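Local coordinates for hypothetical protein TTHA1785 (Thermus thermophilus, PDB 2EPG) that probably joins RNA ends carrying a 2',3'-cyclic phosphate or 3'-phosphate to 5'-hydroxyl ends, using GTP and manganese, as an RtcB-family RNA ligase, at residues S53-V67 with I76-F90. Residues are numbered along the deposited sequence; the frame is centred on the assembly and turned at random.
Sequences SLQQLMNVATLPGIV and IHWGYGFPIGGVAAF
Gln56 holds CG anti to its carbonyl carbon (chi1 -72°) and stays extended beyond it (chi2 -165°), which carries its amide from helix 52-60 to the backbone of Gly79. The amide grips that glycine twice. Gly79 N donates to a lone pair of Gln56 OE1 at 2.9 Å. Gln56 NE2 donates to Gly79 O at 2.7 Å, nearly straight, with the oxygen almost in the amide plane. The same NE2 lies over one face of the Trp78 indole, toward its rim, the two planes 21° apart. A water accepts from Gly81 N and, weakly, from Gln56 NE2. With an alanine here the amide is gone, and Gly79 N and O would probably lose both partners, leaving the loop after strand 76-77 freer to shift.

One turn on, Val60 sits across Phe82. Its CG2 makes a CH-pi contact 3.9 Å from the ring centroid, while CG1 meets Ala88 CB at 3.7 Å. Pro83 packs against the helix between Gln56 and Val60. Farther along, Phe90 has Ile66 CG1 over one face and Pro64 O at its edge. Val67 N bonds Ala89 O at 2.8 Å, and a water links Val67 O to Ala89 N.

Phe82 O and Tyr80 O also accept from Lys357. The chemistry is divided: apolar packing seats the helix on Phe82, Pro83 and Ala88; a polar amide holds Gly79, two residues from His77, which lies near His410, the predicted GMP-histidine, consistent with shaping that edge of the site.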
loop_
_atom_site.group_PDB
_atom_site.type_symbol
_atom_site.label_atom_id
_atom_site.label_comp_id
_atom_site.label_asym_id
_atom_site.label_seq_id
_atom_site.Cartn_x
_atom_site.Cartn_y
_atom_site.Cartn_z
ATOM N N SER A 53 2.149 -15.104 -14.393
ATOM C CA SER A 53 2.321 -14.581 -13.048
ATOM C C SER A 53 2.471 -15.707 -12.030
ATOM O O SER A 53 3.166 -15.558 -11.027
ATOM C CB SER A 53 1.144 -13.665 -12.683
ATOM O OG SER A 53 -0.090 -14.359 -12.723
ATOM N N LEU A 54 1.829 -16.842 -12.288
ATOM C CA LEU A 54 1.937 -17.973 -11.369
ATOM C C LEU A 54 3.338 -18.579 -11.422
ATOM O O LEU A 54 3.873 -19.017 -10.399
ATOM C CB LEU A 54 0.894 -19.042 -11.689
ATOM C CG LEU A 54 -0.579 -18.659 -11.526
ATOM C CD1 LEU A 54 -1.433 -19.907 -11.713
ATOM C CD2 LEU A 54 -0.824 -18.061 -10.154
ATOM N N GLN A 55 3.930 -18.609 -12.615
ATOM C CA GLN A 55 5.286 -19.134 -12.767
ATOM C C GLN A 55 6.200 -18.252 -11.917
ATOM O O GLN A 55 7.137 -18.744 -11.295
ATOM C CB GLN A 55 5.731 -19.093 -14.236
ATOM C CG GLN A 55 7.240 -19.336 -14.454
ATOM C CD GLN A 55 7.686 -20.773 -14.174
ATOM O OE1 GLN A 55 7.376 -21.693 -14.937
ATOM N NE2 GLN A 55 8.420 -20.966 -13.081
ATOM N N GLN A 56 5.927 -16.946 -11.909
ATOM C CA GLN A 56 6.713 -16.020 -11.098
ATOM C C GLN A 56 6.508 -16.359 -9.628
ATOM O O GLN A 56 7.457 -16.329 -8.845
ATOM C CB GLN A 56 6.289 -14.568 -11.322
ATOM C CG GLN A 56 6.678 -13.990 -12.650
ATOM C CD GLN A 56 6.571 -12.489 -12.662
ATOM O OE1 GLN A 56 5.565 -11.924 -12.226
ATOM N NE2 GLN A 56 7.609 -11.824 -13.159
ATOM N N LEU A 57 5.266 -16.666 -9.252
ATOM C CA LEU A 57 4.969 -17.028 -7.860
ATOM C C LEU A 57 5.754 -18.297 -7.514
ATOM O O LEU A 57 6.291 -18.437 -6.408
ATOM C CB LEU A 57 3.464 -17.274 -7.656
ATOM C CG LEU A 57 3.064 -17.687 -6.227
ATOM C CD1 LEU A 57 3.392 -16.552 -5.285
ATOM C CD2 LEU A 57 1.577 -18.043 -6.143
HETATM N N MSE A 58 5.835 -19.220 -8.466
HETATM C CA MSE A 58 6.586 -20.452 -8.236
HETATM C C MSE A 58 8.080 -20.164 -8.064
HETATM O O MSE A 58 8.757 -20.822 -7.277
HETATM C CB MSE A 58 6.355 -21.437 -9.390
HETATM C CG MSE A 58 4.984 -22.095 -9.344
HETATM SE SE MSE A 58 4.448 -22.899 -11.040
HETATM C CE MSE A 58 5.472 -24.536 -10.899
ATOM N N ASN A 59 8.590 -19.174 -8.790
ATOM C CA ASN A 59 10.007 -18.807 -8.688
ATOM C C ASN A 59 10.290 -18.257 -7.284
ATOM O O ASN A 59 11.322 -18.545 -6.683
ATOM C CB ASN A 59 10.359 -17.742 -9.728
ATOM C CG ASN A 59 10.224 -18.239 -11.163
ATOM O OD1 ASN A 59 10.134 -17.436 -12.085
ATOM N ND2 ASN A 59 10.231 -19.543 -11.355
ATOM N N VAL A 60 9.365 -17.456 -6.774
ATOM C CA VAL A 60 9.500 -16.877 -5.443
ATOM C C VAL A 60 9.714 -18.013 -4.447
ATOM O O VAL A 60 10.571 -17.926 -3.573
ATOM C CB VAL A 60 8.231 -16.077 -5.070
ATOM C CG1 VAL A 60 8.284 -15.645 -3.597
ATOM C CG2 VAL A 60 8.106 -14.852 -5.985
ATOM N N ALA A 61 8.946 -19.088 -4.608
ATOM C CA ALA A 61 9.023 -20.255 -3.732
ATOM C C ALA A 61 10.360 -20.997 -3.762
ATOM O O ALA A 61 10.574 -21.910 -2.963
ATOM C CB ALA A 61 7.881 -21.228 -4.070
ATOM N N THR A 62 11.250 -20.633 -4.691
ATOM C CA THR A 62 12.567 -21.275 -4.771
ATOM C C THR A 62 13.593 -20.560 -3.872
ATOM O O THR A 62 14.681 -21.077 -3.644
ATOM C CB THR A 62 13.154 -21.244 -6.202
ATOM O OG1 THR A 62 13.415 -19.879 -6.572
ATOM C CG2 THR A 62 12.186 -21.862 -7.210
ATOM N N LEU A 63 13.245 -19.382 -3.361
ATOM C CA LEU A 63 14.166 -18.603 -2.519
ATOM C C LEU A 63 14.412 -19.159 -1.112
ATOM O O LEU A 63 13.503 -19.677 -0.467
ATOM C CB LEU A 63 13.689 -17.152 -2.458
ATOM C CG LEU A 63 13.728 -16.514 -3.855
ATOM C CD1 LEU A 63 13.129 -15.117 -3.837
ATOM C CD2 LEU A 63 15.173 -16.455 -4.327
ATOM N N PRO A 64 15.660 -19.054 -0.620
ATOM C CA PRO A 64 16.094 -19.539 0.700
ATOM C C PRO A 64 15.335 -18.970 1.892
ATOM O O PRO A 64 15.067 -17.772 1.951
ATOM C CB PRO A 64 17.578 -19.152 0.750
ATOM C CG PRO A 64 17.961 -18.980 -0.678
ATOM C CD PRO A 64 16.755 -18.311 -1.269
ATOM N N GLY A 65 15.009 -19.840 2.846
ATOM C CA GLY A 65 14.301 -19.409 4.042
ATOM C C GLY A 65 12.868 -18.950 3.829
ATOM O O GLY A 65 12.281 -18.315 4.710
ATOM N N ILE A 66 12.285 -19.242 2.672
ATOM C CA ILE A 66 10.911 -18.818 2.476
ATOM C C ILE A 66 10.019 -19.632 3.408
ATOM O O ILE A 66 10.288 -20.798 3.656
ATOM C CB ILE A 66 10.440 -19.003 1.027
ATOM C CG1 ILE A 66 8.995 -18.511 0.904
ATOM C CG2 ILE A 66 10.571 -20.468 0.598
ATOM C CD1 ILE A 66 8.646 -18.050 -0.456
ATOM N N VAL A 67 8.980 -18.994 3.935
ATOM C CA VAL A 67 8.038 -19.650 4.836
ATOM C C VAL A 67 6.821 -20.069 4.009
ATOM O O VAL A 67 6.291 -19.282 3.216
ATOM C CB VAL A 67 7.608 -18.687 5.980
ATOM C CG1 VAL A 67 6.598 -19.370 6.928
ATOM C CG2 VAL A 67 8.852 -18.227 6.765
ATOM N N ILE A 76 -3.322 -10.671 -8.970
ATOM C CA ILE A 76 -1.953 -10.983 -9.349
ATOM C C ILE A 76 -1.689 -10.824 -10.835
ATOM O O ILE A 76 -2.558 -11.117 -11.669
ATOM C CB ILE A 76 -1.605 -12.422 -8.965
ATOM C CG1 ILE A 76 -0.208 -12.788 -9.475
ATOM C CG2 ILE A 76 -2.627 -13.373 -9.552
ATOM C CD1 ILE A 76 0.174 -14.232 -9.183
ATOM N N HIS A 77 -0.483 -10.348 -11.153
ATOM C CA HIS A 77 -0.037 -10.180 -12.537
ATOM C C HIS A 77 1.475 -10.019 -12.657
ATOM O O HIS A 77 2.174 -9.837 -11.655
ATOM C CB HIS A 77 -0.744 -9.002 -13.223
ATOM C CG HIS A 77 -0.681 -7.718 -12.462
ATOM N ND1 HIS A 77 -0.184 -6.554 -13.012
ATOM C CD2 HIS A 77 -1.107 -7.396 -11.217
ATOM C CE1 HIS A 77 -0.310 -5.570 -12.139
ATOM N NE2 HIS A 77 -0.868 -6.054 -11.042
ATOM N N TRP A 78 1.963 -10.096 -13.896
ATOM C CA TRP A 78 3.387 -9.993 -14.197
ATOM C C TRP A 78 4.073 -8.821 -13.494
ATOM O O TRP A 78 3.575 -7.697 -13.498
ATOM C CB TRP A 78 3.608 -9.872 -15.714
ATOM C CG TRP A 78 5.038 -10.099 -16.104
ATOM C CD1 TRP A 78 5.618 -11.297 -16.435
ATOM C CD2 TRP A 78 6.103 -9.138 -16.060
ATOM N NE1 TRP A 78 6.978 -11.140 -16.589
ATOM C CE2 TRP A 78 7.304 -9.826 -16.363
ATOM C CE3 TRP A 78 6.162 -7.761 -15.784
ATOM C CZ2 TRP A 78 8.554 -9.183 -16.399
ATOM C CZ3 TRP A 78 7.407 -7.120 -15.817
ATOM C CH2 TRP A 78 8.587 -7.837 -16.122
ATOM N N GLY A 79 5.224 -9.101 -12.892
ATOM C CA GLY A 79 5.980 -8.068 -12.204
ATOM C C GLY A 79 7.479 -8.278 -12.338
ATOM O O GLY A 79 7.929 -9.129 -13.099
ATOM N N TYR A 80 8.254 -7.494 -11.602
ATOM C CA TYR A 80 9.707 -7.602 -11.629
ATOM C C TYR A 80 10.158 -8.686 -10.641
ATOM O O TYR A 80 10.221 -8.453 -9.432
ATOM C CB TYR A 80 10.327 -6.257 -11.242
ATOM C CG TYR A 80 11.827 -6.195 -11.421
ATOM C CD1 TYR A 80 12.391 -6.024 -12.687
ATOM C CD2 TYR A 80 12.686 -6.331 -10.327
ATOM C CE1 TYR A 80 13.777 -5.989 -12.861
ATOM C CE2 TYR A 80 14.073 -6.301 -10.487
ATOM C CZ TYR A 80 14.611 -6.129 -11.758
ATOM O OH TYR A 80 15.979 -6.094 -11.927
ATOM N N GLY A 81 10.474 -9.868 -11.155
ATOM C CA GLY A 81 10.903 -10.957 -10.287
ATOM C C GLY A 81 9.707 -11.556 -9.567
ATOM O O GLY A 81 9.214 -12.619 -9.951
ATOM N N PHE A 82 9.251 -10.883 -8.512
ATOM C CA PHE A 82 8.081 -11.334 -7.757
ATOM C C PHE A 82 6.858 -10.851 -8.521
ATOM O O PHE A 82 6.919 -9.824 -9.211
ATOM C CB PHE A 82 8.031 -10.691 -6.363
ATOM C CG PHE A 82 9.002 -11.273 -5.368
ATOM C CD1 PHE A 82 10.359 -11.339 -5.647
ATOM C CD2 PHE A 82 8.550 -11.740 -4.135
ATOM C CE1 PHE A 82 11.251 -11.861 -4.710
ATOM C CE2 PHE A 82 9.438 -12.266 -3.193
ATOM C CZ PHE A 82 10.781 -12.326 -3.479
ATOM N N PRO A 83 5.730 -11.580 -8.429
ATOM C CA PRO A 83 4.545 -11.100 -9.151
ATOM C C PRO A 83 3.896 -9.956 -8.379
ATOM O O PRO A 83 4.092 -9.818 -7.171
ATOM C CB PRO A 83 3.641 -12.329 -9.193
ATOM C CG PRO A 83 3.980 -13.022 -7.893
ATOM C CD PRO A 83 5.497 -12.933 -7.893
ATOM N N ILE A 84 3.151 -9.108 -9.078
ATOM C CA ILE A 84 2.452 -8.028 -8.407
ATOM C C ILE A 84 1.261 -8.728 -7.774
ATOM O O ILE A 84 0.630 -9.581 -8.404
ATOM C CB ILE A 84 1.997 -6.950 -9.404
ATOM C CG1 ILE A 84 3.239 -6.326 -10.060
ATOM C CG2 ILE A 84 1.164 -5.881 -8.671
ATOM C CD1 ILE A 84 2.950 -5.304 -11.141
ATOM N N GLY A 85 0.986 -8.395 -6.518
ATOM C CA GLY A 85 -0.086 -9.040 -5.787
ATOM C C GLY A 85 0.513 -10.142 -4.913
ATOM O O GLY A 85 -0.205 -10.914 -4.292
ATOM N N GLY A 86 1.838 -10.212 -4.848
ATOM C CA GLY A 86 2.469 -11.254 -4.060
ATOM C C GLY A 86 2.795 -10.943 -2.605
ATOM O O GLY A 86 3.026 -9.800 -2.235
ATOM N N VAL A 87 2.798 -11.989 -1.786
ATOM C CA VAL A 87 3.119 -11.908 -0.370
ATOM C C VAL A 87 4.077 -13.068 -0.135
ATOM O O VAL A 87 3.774 -14.220 -0.492
ATOM C CB VAL A 87 1.855 -12.083 0.511
ATOM C CG1 VAL A 87 2.240 -12.189 1.989
ATOM C CG2 VAL A 87 0.903 -10.915 0.299
ATOM N N ALA A 88 5.234 -12.778 0.455
ATOM C CA ALA A 88 6.226 -13.827 0.712
ATOM C C ALA A 88 6.959 -13.546 2.008
ATOM O O ALA A 88 7.633 -12.527 2.136
ATOM C CB ALA A 88 7.234 -13.905 -0.458
ATOM N N ALA A 89 6.828 -14.454 2.965
ATOM C CA ALA A 89 7.471 -14.303 4.257
ATOM C C ALA A 89 8.784 -15.097 4.266
ATOM O O ALA A 89 8.852 -16.208 3.718
ATOM C CB ALA A 89 6.528 -14.796 5.362
ATOM N N PHE A 90 9.822 -14.503 4.859
ATOM C CA PHE A 90 11.139 -15.123 4.950
ATOM C C PHE A 90 11.642 -15.126 6.393
ATOM O O PHE A 90 11.563 -14.107 7.079
ATOM C CB PHE A 90 12.121 -14.383 4.041
ATOM C CG PHE A 90 11.894 -14.649 2.567
ATOM C CD1 PHE A 90 10.991 -13.884 1.832
ATOM C CD2 PHE A 90 12.563 -15.687 1.930
ATOM C CE1 PHE A 90 10.760 -14.147 0.482
ATOM C CE2 PHE A 90 12.336 -15.960 0.577
ATOM C CZ PHE A 90 11.437 -15.192 -0.148
HETATM O O HOH W 1 10.539 -11.299 -13.660
HETATM O O HOH W 2 5.812 -16.898 2.068
#